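Alpha-rhamnosidase (Dictyoglomus thermophilum, PDB 6I60) probably hydrolyses terminal non-reducing alpha-L-rhamnose residues in alpha-L-rhamnosides, acting as a multidomain bacterial glycoside hydrolase. Local coordinates at residues 155-160 with 171-177; 201-205 with 429-433; 216-220 with 490-494; 249-253 with 297-301; 407-411 with 499-503. All blocks are in the same frame, centred on the assembly; numbering follows the deposited sequence.

Contact 1 (155-160 with 171-177)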
# COMPACT_ATOMS: atom_id res chain seq x y z
N HIS A 155 -30.22 -17.92 -7.01
CA HIS A 155 -29.59 -16.64 -6.69
C HIS A 155 -30.59 -15.57 -6.28
O HIS A 155 -31.06 -14.80 -7.13
CB HIS A 155 -28.75 -16.15 -7.87
CG HIS A 155 -27.28 -16.34 -7.68
ND1 HIS A 155 -26.61 -15.90 -6.55
CD2 HIS A 155 -26.34 -16.92 -8.46
CE1 HIS A 155 -25.33 -16.21 -6.65
NE2 HIS A 155 -25.14 -16.82 -7.80
N LYS A 156 -30.92 -15.50 -4.99
CA LYS A 156 -31.75 -14.42 -4.48
C LYS A 156 -30.88 -13.20 -4.20
O LYS A 156 -29.78 -13.31 -3.65
CB LYS A 156 -32.49 -14.85 -3.21
CG LYS A 156 -33.52 -13.84 -2.65
CD LYS A 156 -34.12 -12.90 -3.70
CE LYS A 156 -35.57 -12.55 -3.43
NZ LYS A 156 -35.70 -11.61 -2.27
N TYR A 157 -31.38 -12.03 -4.60
CA TYR A 157 -30.69 -10.76 -4.44
C TYR A 157 -31.69 -9.69 -4.03
O TYR A 157 -32.91 -9.90 -4.10
CB TYR A 157 -29.97 -10.35 -5.73
CG TYR A 157 -30.90 -10.25 -6.91
CD1 TYR A 157 -31.27 -11.38 -7.62
CD2 TYR A 157 -31.42 -9.02 -7.31
CE1 TYR A 157 -32.13 -11.30 -8.70
CE2 TYR A 157 -32.27 -8.93 -8.39
CZ TYR A 157 -32.63 -10.07 -9.08
OH TYR A 157 -33.48 -9.99 -10.16
N GLU A 158 -31.17 -8.55 -3.60
CA GLU A 158 -31.97 -7.36 -3.35
C GLU A 158 -31.35 -6.18 -4.09
O GLU A 158 -30.12 -6.09 -4.19
CB GLU A 158 -32.06 -7.04 -1.85
CG GLU A 158 -33.43 -7.29 -1.23
CD GLU A 158 -33.54 -6.76 0.19
OE1 GLU A 158 -34.11 -7.48 1.04
OE2 GLU A 158 -33.06 -5.64 0.45
N VAL A 159 -32.19 -5.30 -4.61
CA VAL A 159 -31.74 -4.16 -5.39
C VAL A 159 -31.97 -2.91 -4.54
O VAL A 159 -33.10 -2.41 -4.44
CB VAL A 159 -32.46 -4.06 -6.74
CG1 VAL A 159 -31.67 -3.20 -7.71
CG2 VAL A 159 -32.68 -5.45 -7.32
N TYR A 160 -30.90 -2.40 -3.94
CA TYR A 160 -30.97 -1.19 -3.13
C TYR A 160 -30.60 0.01 -4.00
O TYR A 160 -29.51 0.04 -4.59
CB TYR A 160 -30.03 -1.29 -1.93
CG TYR A 160 -30.12 -0.12 -0.97
CD1 TYR A 160 -31.32 0.55 -0.77
CD2 TYR A 160 -29.00 0.32 -0.28
CE1 TYR A 160 -31.40 1.62 0.10
CE2 TYR A 160 -29.07 1.39 0.60
CZ TYR A 160 -30.28 2.04 0.78
OH TYR A 160 -30.35 3.10 1.65
N TYR A 171 -27.40 -0.58 -6.23
CA TYR A 171 -26.66 -1.64 -5.55
C TYR A 171 -27.48 -2.92 -5.59
O TYR A 171 -28.53 -3.02 -4.94
CB TYR A 171 -26.33 -1.24 -4.11
CG TYR A 171 -25.66 0.11 -3.98
CD1 TYR A 171 -24.28 0.22 -4.00
CD2 TYR A 171 -26.41 1.27 -3.86
CE1 TYR A 171 -23.66 1.46 -3.89
CE2 TYR A 171 -25.80 2.51 -3.75
CZ TYR A 171 -24.43 2.59 -3.77
OH TYR A 171 -23.82 3.82 -3.66
N THR A 172 -27.01 -3.90 -6.36
CA THR A 172 -27.62 -5.22 -6.43
C THR A 172 -26.86 -6.14 -5.48
O THR A 172 -25.73 -6.55 -5.78
CB THR A 172 -27.60 -5.76 -7.86
OG1 THR A 172 -27.77 -4.68 -8.78
CG2 THR A 172 -28.72 -6.77 -8.06
N ILE A 173 -27.47 -6.46 -4.34
CA ILE A 173 -26.83 -7.25 -3.30
C ILE A 173 -27.43 -8.65 -3.33
O ILE A 173 -28.60 -8.84 -3.00
CB ILE A 173 -27.01 -6.61 -1.91
CG1 ILE A 173 -26.28 -5.26 -1.85
CG2 ILE A 173 -26.50 -7.55 -0.83
CD1 ILE A 173 -27.14 -4.13 -1.32
N ALA A 174 -26.62 -9.63 -3.73
CA ALA A 174 -27.02 -11.02 -3.70
C ALA A 174 -26.84 -11.60 -2.30
O ALA A 174 -26.33 -10.94 -1.39
CB ALA A 174 -26.23 -11.83 -4.73
N TYR A 175 -27.25 -12.84 -2.12
CA TYR A 175 -27.12 -13.52 -0.84
C TYR A 175 -25.74 -14.15 -0.73
O TYR A 175 -24.84 -13.89 -1.53
CB TYR A 175 -28.24 -14.55 -0.67
CG TYR A 175 -29.53 -13.99 -0.11
CD1 TYR A 175 -30.03 -12.77 -0.55
CD2 TYR A 175 -30.24 -14.69 0.85
CE1 TYR A 175 -31.21 -12.26 -0.04
CE2 TYR A 175 -31.42 -14.19 1.36
CZ TYR A 175 -31.90 -12.98 0.92
OH TYR A 175 -33.08 -12.48 1.43
N ALA A 176 -25.55 -15.00 0.28
CA ALA A 176 -24.27 -15.67 0.51
C ALA A 176 -24.43 -17.17 0.30
O ALA A 176 -24.86 -17.87 1.23
CB ALA A 176 -23.75 -15.37 1.92
N PRO A 177 -24.11 -17.70 -0.87
CA PRO A 177 -24.24 -19.14 -1.09
C PRO A 177 -23.09 -19.92 -0.47
O PRO A 177 -21.95 -19.45 -0.42
CB PRO A 177 -24.23 -19.26 -2.62
CG PRO A 177 -23.42 -18.11 -3.07
CD PRO A 177 -23.64 -16.99 -2.08
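E158 and I173 form one hydrogen-bonded pair of an antiparallel pairing, and Y160 and Y171 form another two residues further on. Each pair exchanges two backbone bonds. E158 N lies 2.7 Å from I173 O, and I173 N gives back to E158 O. Y160 N lies 2.6 Å from Y171 O, with the return bond from Y171 N to Y160 O. V159 with T172, and Y157 with A174, are the non-hydrogen-bonded pairs.

Y175 comes just after the paired residues 171-174 and can be traced outward along K156. Y175 CB is 3.6 Å from K156 O, and CG sits just as near. Y175 CD1 comes closer, 3.2 Å from K156 O. Y175 CE1 then passes to the side chain and meets K156 CG at 3.8 Å. CZ of Y175 also touches K156 CG, at 4.0 Å. This CH-pi contact places the lysine carbon over one ring face, shifted toward the rim. K156 turns its CG opposite the backbone N (chi1 -174°), which lays the start of its chain beside the ring. The bond from Y175 N to K156 O is weak.

Y157 lies alongside T172, with Y157 CD2 3.6 Å from T172 CG2. F262 stacks on H155 and also meets the Y157 ring. The whole is a beta hairpin: strand 157-160 returns through a ten-residue loop to pair with the start of strand 171-184.

Contact 2 (201-205 with 429-433)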
# COMPACT_ATOMS: atom_id res chain seq x y z
N LEU A 201 -15.88 -12.49 -2.79
CA LEU A 201 -15.24 -12.83 -1.53
C LEU A 201 -15.59 -14.27 -1.18
O LEU A 201 -16.59 -14.82 -1.65
CB LEU A 201 -15.67 -11.89 -0.40
CG LEU A 201 -15.43 -10.40 -0.64
CD1 LEU A 201 -16.14 -9.55 0.40
CD2 LEU A 201 -13.93 -10.10 -0.66
N TYR A 202 -14.76 -14.89 -0.33
CA TYR A 202 -14.97 -16.28 0.03
C TYR A 202 -14.39 -16.56 1.41
O TYR A 202 -13.58 -15.79 1.93
CB TYR A 202 -14.36 -17.23 -1.01
CG TYR A 202 -12.84 -17.31 -0.95
CD1 TYR A 202 -12.06 -16.43 -1.68
CD2 TYR A 202 -12.20 -18.26 -0.17
CE1 TYR A 202 -10.68 -16.49 -1.63
CE2 TYR A 202 -10.82 -18.33 -0.11
CZ TYR A 202 -10.07 -17.44 -0.85
OH TYR A 202 -8.70 -17.51 -0.80
N GLU A 203 -14.81 -17.68 1.98
CA GLU A 203 -14.22 -18.23 3.19
C GLU A 203 -14.15 -19.74 3.04
O GLU A 203 -15.16 -20.37 2.70
CB GLU A 203 -15.03 -17.85 4.44
CG GLU A 203 -14.49 -16.63 5.17
CD GLU A 203 -15.13 -16.42 6.53
OE1 GLU A 203 -16.26 -16.92 6.74
OE2 GLU A 203 -14.51 -15.76 7.39
N LEU A 204 -12.97 -20.31 3.26
CA LEU A 204 -12.73 -21.72 3.01
C LEU A 204 -12.69 -22.51 4.31
O LEU A 204 -12.10 -22.07 5.30
CB LEU A 204 -11.41 -21.91 2.25
CG LEU A 204 -10.96 -23.36 2.04
CD1 LEU A 204 -11.86 -24.07 1.05
CD2 LEU A 204 -9.51 -23.38 1.58
N TYR A 205 -13.33 -23.68 4.30
CA TYR A 205 -13.35 -24.58 5.45
C TYR A 205 -13.04 -25.99 4.98
O TYR A 205 -13.48 -26.41 3.90
CB TYR A 205 -14.71 -24.56 6.16
CG TYR A 205 -15.01 -23.25 6.85
CD1 TYR A 205 -14.60 -23.02 8.16
CD2 TYR A 205 -15.71 -22.24 6.20
CE1 TYR A 205 -14.87 -21.83 8.80
CE2 TYR A 205 -15.99 -21.04 6.83
CZ TYR A 205 -15.57 -20.84 8.13
OH TYR A 205 -15.84 -19.65 8.77
N PRO A 429 -18.72 -9.58 11.25
CA PRO A 429 -19.00 -9.61 9.81
C PRO A 429 -17.81 -10.16 9.04
O PRO A 429 -16.65 -10.00 9.42
CB PRO A 429 -19.25 -8.14 9.47
CG PRO A 429 -19.50 -7.46 10.78
CD PRO A 429 -18.70 -8.21 11.79
N ARG A 430 -18.12 -10.83 7.92
CA ARG A 430 -17.11 -11.48 7.10
C ARG A 430 -17.04 -10.98 5.67
O ARG A 430 -16.04 -11.25 4.99
CB ARG A 430 -17.35 -13.00 7.08
CG ARG A 430 -18.80 -13.37 6.84
CD ARG A 430 -18.97 -14.82 6.43
NE ARG A 430 -18.63 -15.77 7.49
CZ ARG A 430 -19.27 -15.89 8.64
NH1 ARG A 430 -20.32 -15.12 8.92
NH2 ARG A 430 -18.87 -16.79 9.53
N PHE A 431 -18.07 -10.28 5.18
CA PHE A 431 -18.13 -9.85 3.79
C PHE A 431 -18.31 -8.34 3.67
O PHE A 431 -18.96 -7.86 2.74
CB PHE A 431 -19.26 -10.58 3.06
CG PHE A 431 -19.01 -12.06 2.89
CD1 PHE A 431 -17.77 -12.53 2.49
CD2 PHE A 431 -20.02 -12.97 3.14
CE1 PHE A 431 -17.54 -13.88 2.34
CE2 PHE A 431 -19.80 -14.33 2.99
CZ PHE A 431 -18.56 -14.79 2.59
N THR A 432 -17.75 -7.58 4.61
CA THR A 432 -17.86 -6.13 4.59
C THR A 432 -16.77 -5.55 5.49
O THR A 432 -16.09 -6.27 6.22
CB THR A 432 -19.24 -5.67 5.06
OG1 THR A 432 -19.26 -4.24 5.15
CG2 THR A 432 -19.57 -6.26 6.42
N TYR A 433 -16.62 -4.23 5.42
CA TYR A 433 -15.75 -3.50 6.33
C TYR A 433 -16.19 -2.05 6.37
O TYR A 433 -16.77 -1.53 5.41
CB TYR A 433 -14.27 -3.63 5.94
CG TYR A 433 -13.82 -2.73 4.81
CD1 TYR A 433 -13.24 -1.49 5.07
CD2 TYR A 433 -13.93 -3.12 3.48
CE1 TYR A 433 -12.81 -0.67 4.05
CE2 TYR A 433 -13.50 -2.31 2.45
CZ TYR A 433 -12.94 -1.08 2.74
OH TYR A 433 -12.52 -0.26 1.73
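R430 takes the cramped first torsion, with CG between the backbone N and the carbonyl carbon (chi1 45°), and bends again at chi3 (67°). These turns bring its NE to the carboxylate of E203, whose chain runs extended beyond CG. R430 NE gives a hydrogen bond to E203 OE1 at 2.7 Å, part of a salt bridge. The oxygen lies at the edge of the guanidinium, in its plane. The nitrogen, in contrast, comes from above the carboxylate plane, and the two flat groups stand 80° apart. E203 OE2 has a second charged partner in R210. Y205 OH adds a weak bond to E203 OE1.

The contact joins strand 201-206 of the alpha-L-rhamnosidase N-terminal family region to a loop of the concanavalin-like region. An alanine at E203 would remove the carboxylate, so R430 and R210 would probably lose their shared charge mate and the R430 guanidinium could turn more freely.

Next to the salt bridge the packing is apolar. The L201 and F431 side chains run antiparallel, one beside the other. L201 CB is 3.6 Å from F431 CD1, and L201 CD1 lies 3.9 Å from F431 CA. R430 CD covers one face of the F431 ring, near its rim. E303 accepts from the backbone N of both R430 and F431.

Contact 3 (216-220 with 490-494)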
# COMPACT_ATOMS: atom_id res chain seq x y z
N LEU A 216 -11.37 -10.96 3.59
CA LEU A 216 -11.73 -10.16 2.42
C LEU A 216 -10.86 -10.53 1.21
O LEU A 216 -10.35 -9.66 0.50
CB LEU A 216 -11.64 -8.67 2.72
CG LEU A 216 -12.59 -8.16 3.81
CD1 LEU A 216 -12.60 -6.64 3.86
CD2 LEU A 216 -14.00 -8.69 3.61
N ASP A 217 -10.68 -11.83 1.00
CA ASP A 217 -9.96 -12.52 -0.06
C ASP A 217 -10.92 -12.96 -1.16
O ASP A 217 -12.04 -13.39 -0.87
CB ASP A 217 -9.23 -13.75 0.50
CG ASP A 217 -7.94 -14.05 -0.23
OD1 ASP A 217 -7.07 -13.15 -0.31
OD2 ASP A 217 -7.79 -15.18 -0.73
N PRO A 218 -10.53 -12.86 -2.44
CA PRO A 218 -9.23 -12.37 -2.90
C PRO A 218 -9.18 -10.85 -3.02
O PRO A 218 -10.10 -10.15 -2.60
CB PRO A 218 -9.09 -13.02 -4.27
CG PRO A 218 -10.49 -13.12 -4.77
CD PRO A 218 -11.37 -13.33 -3.56
N GLY A 219 -8.09 -10.34 -3.61
CA GLY A 219 -7.94 -8.91 -3.78
C GLY A 219 -8.82 -8.36 -4.89
O GLY A 219 -9.23 -9.06 -5.81
N GLN A 220 -9.10 -7.06 -4.78
CA GLN A 220 -9.94 -6.38 -5.75
C GLN A 220 -9.15 -6.11 -7.03
O GLN A 220 -8.13 -5.41 -7.00
CB GLN A 220 -10.48 -5.08 -5.16
CG GLN A 220 -11.10 -5.24 -3.79
CD GLN A 220 -11.68 -3.94 -3.26
OE1 GLN A 220 -11.72 -2.93 -3.98
NE2 GLN A 220 -12.13 -3.95 -2.02
N LEU A 490 -5.60 0.87 2.63
CA LEU A 490 -4.88 -0.21 1.97
C LEU A 490 -5.75 -1.46 2.06
O LEU A 490 -5.66 -2.22 3.03
CB LEU A 490 -3.51 -0.42 2.61
CG LEU A 490 -2.44 0.64 2.33
CD1 LEU A 490 -1.12 0.27 3.00
CD2 LEU A 490 -2.24 0.84 0.84
N MET A 491 -6.59 -1.67 1.05
CA MET A 491 -7.48 -2.82 0.97
C MET A 491 -7.22 -3.54 -0.35
O MET A 491 -8.09 -3.56 -1.23
CB MET A 491 -8.94 -2.40 1.11
CG MET A 491 -9.28 -1.74 2.43
SD MET A 491 -9.07 -2.88 3.81
CE MET A 491 -9.95 -4.30 3.19
N SER A 492 -6.02 -4.10 -0.50
CA SER A 492 -5.54 -4.72 -1.73
C SER A 492 -5.36 -3.68 -2.84
O SER A 492 -4.66 -3.93 -3.82
CB SER A 492 -6.48 -5.84 -2.19
OG SER A 492 -7.58 -5.33 -2.91
N ILE A 493 -5.99 -2.52 -2.69
CA ILE A 493 -5.78 -1.38 -3.58
C ILE A 493 -5.71 -0.11 -2.76
O ILE A 493 -6.36 0.02 -1.72
CB ILE A 493 -6.91 -1.25 -4.63
CG1 ILE A 493 -8.28 -1.23 -3.94
CG2 ILE A 493 -6.84 -2.38 -5.65
CD1 ILE A 493 -9.40 -0.70 -4.81
N PRO A 494 -4.89 0.84 -3.20
CA PRO A 494 -4.83 2.14 -2.51
C PRO A 494 -6.11 2.93 -2.73
O PRO A 494 -6.42 3.31 -3.86
CB PRO A 494 -3.61 2.83 -3.14
CG PRO A 494 -3.46 2.18 -4.48
CD PRO A 494 -3.93 0.76 -4.31
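Q220 and S492 meet in the packed part of this buried contact. Q220 N gives a hydrogen bond to S492 OG at 3.0 Å, with an N-H...O angle of 163°. The serine hydroxyl stands between its own backbone N and carbonyl carbon (chi1 83°), facing the other loop. It also points to M491 O, though that distance is modelled too short to be trusted. G219 packs beside it, with its CA 3.8 Å from S492 CB. The Q220 side chain crosses I493 at about a right angle, and Q220 OE1 meets I493 CD1 at 3.3 Å. L216 and M491 touch through single methyl groups, L216 CD1 and M491 CE, 3.6 Å apart.

The amide end of Q220 is the looser side. Q220 NE2 stays 4.1 Å from M491 O, and Q220 is the one partly exposed residue among those that touch. Its OE1 also takes a weak bond from R253 NE.

The contact brings together two loops, one from the alpha-L-rhamnosidase N-terminal family region and one from the six-hairpin glycosidase region. K529 NZ bonds to both Q220 O and S492 O. The polar joint therefore uses main-chain atoms of 216-220, a serine hydroxyl and a shared lysine, and the direct bond does not depend on the glutamine amide.

Contact 4 (249-253 with 297-301)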
# COMPACT_ATOMS: atom_id res chain seq x y z
N LEU A 249 -19.67 -17.84 -0.24
CA LEU A 249 -19.36 -16.76 -1.17
C LEU A 249 -19.96 -15.44 -0.72
O LEU A 249 -21.12 -15.39 -0.28
CB LEU A 249 -19.86 -17.10 -2.57
CG LEU A 249 -19.10 -18.18 -3.33
CD1 LEU A 249 -19.58 -18.25 -4.76
CD2 LEU A 249 -17.60 -17.93 -3.28
N GLY A 250 -19.18 -14.37 -0.83
CA GLY A 250 -19.66 -13.03 -0.58
C GLY A 250 -19.65 -12.20 -1.85
O GLY A 250 -19.00 -12.56 -2.83
N ASN A 251 -20.38 -11.08 -1.85
CA ASN A 251 -20.47 -10.25 -3.05
C ASN A 251 -19.19 -9.44 -3.26
O ASN A 251 -18.47 -9.63 -4.25
CB ASN A 251 -21.68 -9.32 -2.97
CG ASN A 251 -22.96 -10.05 -2.63
OD1 ASN A 251 -22.99 -11.28 -2.57
ND2 ASN A 251 -24.02 -9.29 -2.40
N GLY A 252 -18.89 -8.54 -2.33
CA GLY A 252 -17.72 -7.70 -2.45
C GLY A 252 -17.82 -6.72 -3.61
O GLY A 252 -18.75 -5.91 -3.66
N ARG A 253 -16.88 -6.81 -4.54
CA ARG A 253 -16.88 -5.95 -5.72
C ARG A 253 -17.42 -6.65 -6.96
O ARG A 253 -17.68 -5.98 -7.97
CB ARG A 253 -15.47 -5.43 -6.00
CG ARG A 253 -15.04 -4.32 -5.06
CD ARG A 253 -15.01 -2.99 -5.78
NE ARG A 253 -14.54 -1.90 -4.93
CZ ARG A 253 -15.33 -1.12 -4.20
NH1 ARG A 253 -16.64 -1.31 -4.21
NH2 ARG A 253 -14.81 -0.15 -3.46
N ASN A 297 -25.15 -9.03 1.90
CA ASN A 297 -23.78 -8.66 2.26
C ASN A 297 -23.26 -7.67 1.23
O ASN A 297 -23.36 -7.91 0.02
CB ASN A 297 -22.88 -9.89 2.34
CG ASN A 297 -22.76 -10.64 1.02
OD1 ASN A 297 -21.73 -10.57 0.35
ND2 ASN A 297 -23.82 -11.35 0.65
N SER A 298 -22.71 -6.55 1.71
CA SER A 298 -22.21 -5.51 0.83
C SER A 298 -21.08 -4.77 1.54
O SER A 298 -21.15 -4.55 2.75
CB SER A 298 -23.31 -4.52 0.44
OG SER A 298 -22.92 -3.73 -0.67
N LEU A 299 -20.05 -4.40 0.78
CA LEU A 299 -18.94 -3.66 1.36
C LEU A 299 -19.37 -2.29 1.86
O LEU A 299 -18.82 -1.78 2.84
CB LEU A 299 -17.81 -3.52 0.34
CG LEU A 299 -17.16 -4.81 -0.16
CD1 LEU A 299 -16.21 -4.52 -1.31
CD2 LEU A 299 -16.43 -5.51 0.97
N TYR A 300 -20.36 -1.68 1.20
CA TYR A 300 -20.79 -0.34 1.60
C TYR A 300 -21.84 -0.40 2.71
O TYR A 300 -21.85 0.47 3.59
CB TYR A 300 -21.36 0.42 0.40
CG TYR A 300 -20.35 0.80 -0.66
CD1 TYR A 300 -20.77 1.14 -1.94
CD2 TYR A 300 -18.99 0.81 -0.39
CE1 TYR A 300 -19.86 1.49 -2.92
CE2 TYR A 300 -18.07 1.16 -1.36
CZ TYR A 300 -18.52 1.49 -2.62
OH TYR A 300 -17.61 1.84 -3.60
N HIS A 301 -22.72 -1.40 2.68
CA HIS A 301 -23.91 -1.40 3.51
C HIS A 301 -23.88 -2.42 4.64
O HIS A 301 -24.77 -2.39 5.50
CB HIS A 301 -25.15 -1.64 2.65
CG HIS A 301 -25.21 -0.76 1.44
ND1 HIS A 301 -25.40 0.61 1.52
CD2 HIS A 301 -25.10 -1.04 0.12
CE1 HIS A 301 -25.41 1.12 0.31
NE2 HIS A 301 -25.23 0.15 -0.56
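N251 and N297 make the main polar joint. N251 N gives a nearly straight hydrogen bond to N297 OD1, at 2.6 Å with an N-H...O angle of 172°. The donor lies in the carbonyl plane of the N297 amide. N297 places CG between its backbone N and carbonyl carbon (chi1 62°), which brings its amide to the 249-253 chain. A weak bond runs back from N297 ND2 to N251 OD1, 3.3 Å away. The two amide planes are 58° apart. The firmer bond of the N251 amide is from ND2 to A174 O.

The second polar link is weak. R253 NH1 reaches Y300 OH at 3.4 Å, and the two side chains cross at about a right angle. The stronger partner of Y300 OH is E502 O. R253 NE makes a weak bond to Q220 OE1.

Apolar packing fills the middle. L299 CD1 lies 3.6 Å from G252 C, and L299 CG is 3.7 Å from G252 CA. The same L299 CD1 touches R253 CG at 3.9 Å and sits over one face of the guanidinium.

Strands 242-250 and 288-298 both pair with strand 171-184, and here their ends run into loops. The chemistry implies that one asparagine amide ties the 249-253 backbone to the 288-298 strand end, while L299 packs on G252 and R253 and the R253 bonds on this side are weak.

Contact 5 (407-411 with 499-503)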
# COMPACT_ATOMS: atom_id res chain seq x y z
N THR A 407 -20.49 11.47 7.05
CA THR A 407 -19.32 11.13 6.25
C THR A 407 -19.48 9.79 5.54
O THR A 407 -18.81 9.55 4.53
CB THR A 407 -18.06 11.12 7.12
OG1 THR A 407 -18.27 10.28 8.26
CG2 THR A 407 -17.73 12.52 7.59
N ASN A 408 -20.35 8.90 6.05
CA ASN A 408 -20.61 7.64 5.38
C ASN A 408 -21.49 7.82 4.15
O ASN A 408 -21.48 6.95 3.26
CB ASN A 408 -21.26 6.64 6.34
CG ASN A 408 -20.36 6.27 7.51
OD1 ASN A 408 -19.27 6.82 7.66
ND2 ASN A 408 -20.82 5.35 8.34
N ARG A 409 -22.25 8.91 4.08
CA ARG A 409 -23.08 9.27 2.93
C ARG A 409 -24.09 8.14 2.70
O ARG A 409 -24.74 7.71 3.68
CB ARG A 409 -22.18 9.59 1.74
CG ARG A 409 -21.37 10.87 1.92
CD ARG A 409 -20.89 11.42 0.59
NE ARG A 409 -20.41 10.36 -0.29
CZ ARG A 409 -19.58 10.55 -1.31
NH1 ARG A 409 -19.20 9.53 -2.06
NH2 ARG A 409 -19.12 11.77 -1.58
N THR A 410 -24.27 7.65 1.48
CA THR A 410 -25.27 6.63 1.20
C THR A 410 -24.86 5.23 1.66
O THR A 410 -25.69 4.32 1.64
CB THR A 410 -25.58 6.59 -0.30
OG1 THR A 410 -24.64 5.74 -0.96
CG2 THR A 410 -25.51 7.99 -0.89
N ALA A 411 -23.60 5.04 2.05
CA ALA A 411 -23.17 3.76 2.58
C ALA A 411 -23.86 3.51 3.92
O ALA A 411 -23.66 4.26 4.87
CB ALA A 411 -21.65 3.73 2.74
N GLN A 499 -14.71 4.78 4.36
CA GLN A 499 -15.91 4.84 5.18
C GLN A 499 -17.21 5.00 4.40
O GLN A 499 -18.25 4.51 4.87
CB GLN A 499 -15.80 5.98 6.21
CG GLN A 499 -16.16 7.36 5.69
CD GLN A 499 -15.03 8.01 4.91
OE1 GLN A 499 -13.91 8.17 5.42
NE2 GLN A 499 -15.30 8.38 3.67
N ARG A 500 -17.19 5.64 3.24
CA ARG A 500 -18.42 5.95 2.53
C ARG A 500 -18.61 5.04 1.32
O ARG A 500 -17.90 4.04 1.14
CB ARG A 500 -18.43 7.43 2.13
CG ARG A 500 -17.37 7.83 1.12
CD ARG A 500 -17.26 9.34 1.03
NE ARG A 500 -16.34 9.77 -0.03
CZ ARG A 500 -15.76 10.96 -0.07
NH1 ARG A 500 -15.99 11.84 0.90
NH2 ARG A 500 -14.94 11.28 -1.06
N ASP A 501 -19.58 5.39 0.47
CA ASP A 501 -19.92 4.59 -0.70
C ASP A 501 -18.95 4.84 -1.85
O ASP A 501 -19.37 5.08 -2.98
CB ASP A 501 -21.36 4.89 -1.14
CG ASP A 501 -21.64 6.38 -1.24
OD1 ASP A 501 -20.75 7.19 -0.91
OD2 ASP A 501 -22.76 6.75 -1.65
N GLU A 502 -17.65 4.79 -1.56
CA GLU A 502 -16.64 4.99 -2.58
C GLU A 502 -15.53 3.96 -2.42
O GLU A 502 -15.62 2.84 -2.94
CB GLU A 502 -16.07 6.41 -2.51
CG GLU A 502 -15.31 6.84 -3.75
CD GLU A 502 -15.20 8.35 -3.88
OE1 GLU A 502 -14.67 8.82 -4.90
OE2 GLU A 502 -15.65 9.06 -2.96
N ARG A 503 -14.47 4.33 -1.69
CA ARG A 503 -13.33 3.45 -1.44
C ARG A 503 -12.68 2.97 -2.74
O ARG A 503 -12.12 1.87 -2.80
CB ARG A 503 -13.73 2.25 -0.57
CG ARG A 503 -14.60 2.62 0.62
CD ARG A 503 -15.22 1.39 1.26
NE ARG A 503 -16.39 1.72 2.07
CZ ARG A 503 -16.82 1.00 3.10
NH1 ARG A 503 -16.16 -0.10 3.46
NH2 ARG A 503 -17.89 1.38 3.78
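D501 OD1 is gripped by two nitrogens of R409. R409 NH1 is 3.0 Å from D501 OD1, and R409 NE is 3.2 Å from the same oxygen. Both bonds lie in the guanidinium plane. The NE bond uses the syn lone pair, while NH1 comes on the syn side but out of the carboxylate plane. Carboxylate and guanidinium stand 72° apart.

R409 also lies flat on R500. The guanidinium centres are 4.0 Å apart, with planes at 13°. R500 runs extended from CG to NE, which carries its CD over the centre of the R409 guanidinium, 3.5 Å from R409 CZ. Acidic groups probably offset these like charges. R500 NE and R500 NH2 both bond to E502 OE2, NH2 at 3.0 Å. R500 NH1 forms a salt bridge with E805. The R409 NH1 bridge to E502 OE2 is long. E502 OE1 accepts from W506 NE1.

R409 stands in a type II' beta turn from N408 to A411, closed by A411 N to N408 O at 3.1 Å. This turn of the concanavalin-like family region meets a loop of the six-hairpin glycosidase region. An alanine at R500 would remove the surface under R409, and E502 and E805 would probably be left without this charged partner.

Side-chain carbons meet backbone atoms here: R500 CB lies against T407 O, and A411 CB against D501 N. R503 NE turns back on its own loop and donates to R500 O.

Contact 1 closes first, as a local hairpin, before the other four open. Contact 2 then opens at strand 201-206 and contact 3 at 216-220. Contact 4 (249-253 with 297-301) is nested inside both loops and closes early. Contact 5 opens at 407-411. Contact 2 closes next at 429-433, then contact 3 at 490-494 and contact 5 at 499-503. Contacts 2, 3 and 5 therefore cross one another. Contact 1 uses strand 171-184, and contact 4 lies at the ends of two strands that pair with it. Contact 2 adds strand 201-206 and the concanavalin-like region. Contacts 3 and 5 tie one glycosidase-region loop, between helices 473-488 and 507-512, to loops of the two beta regions.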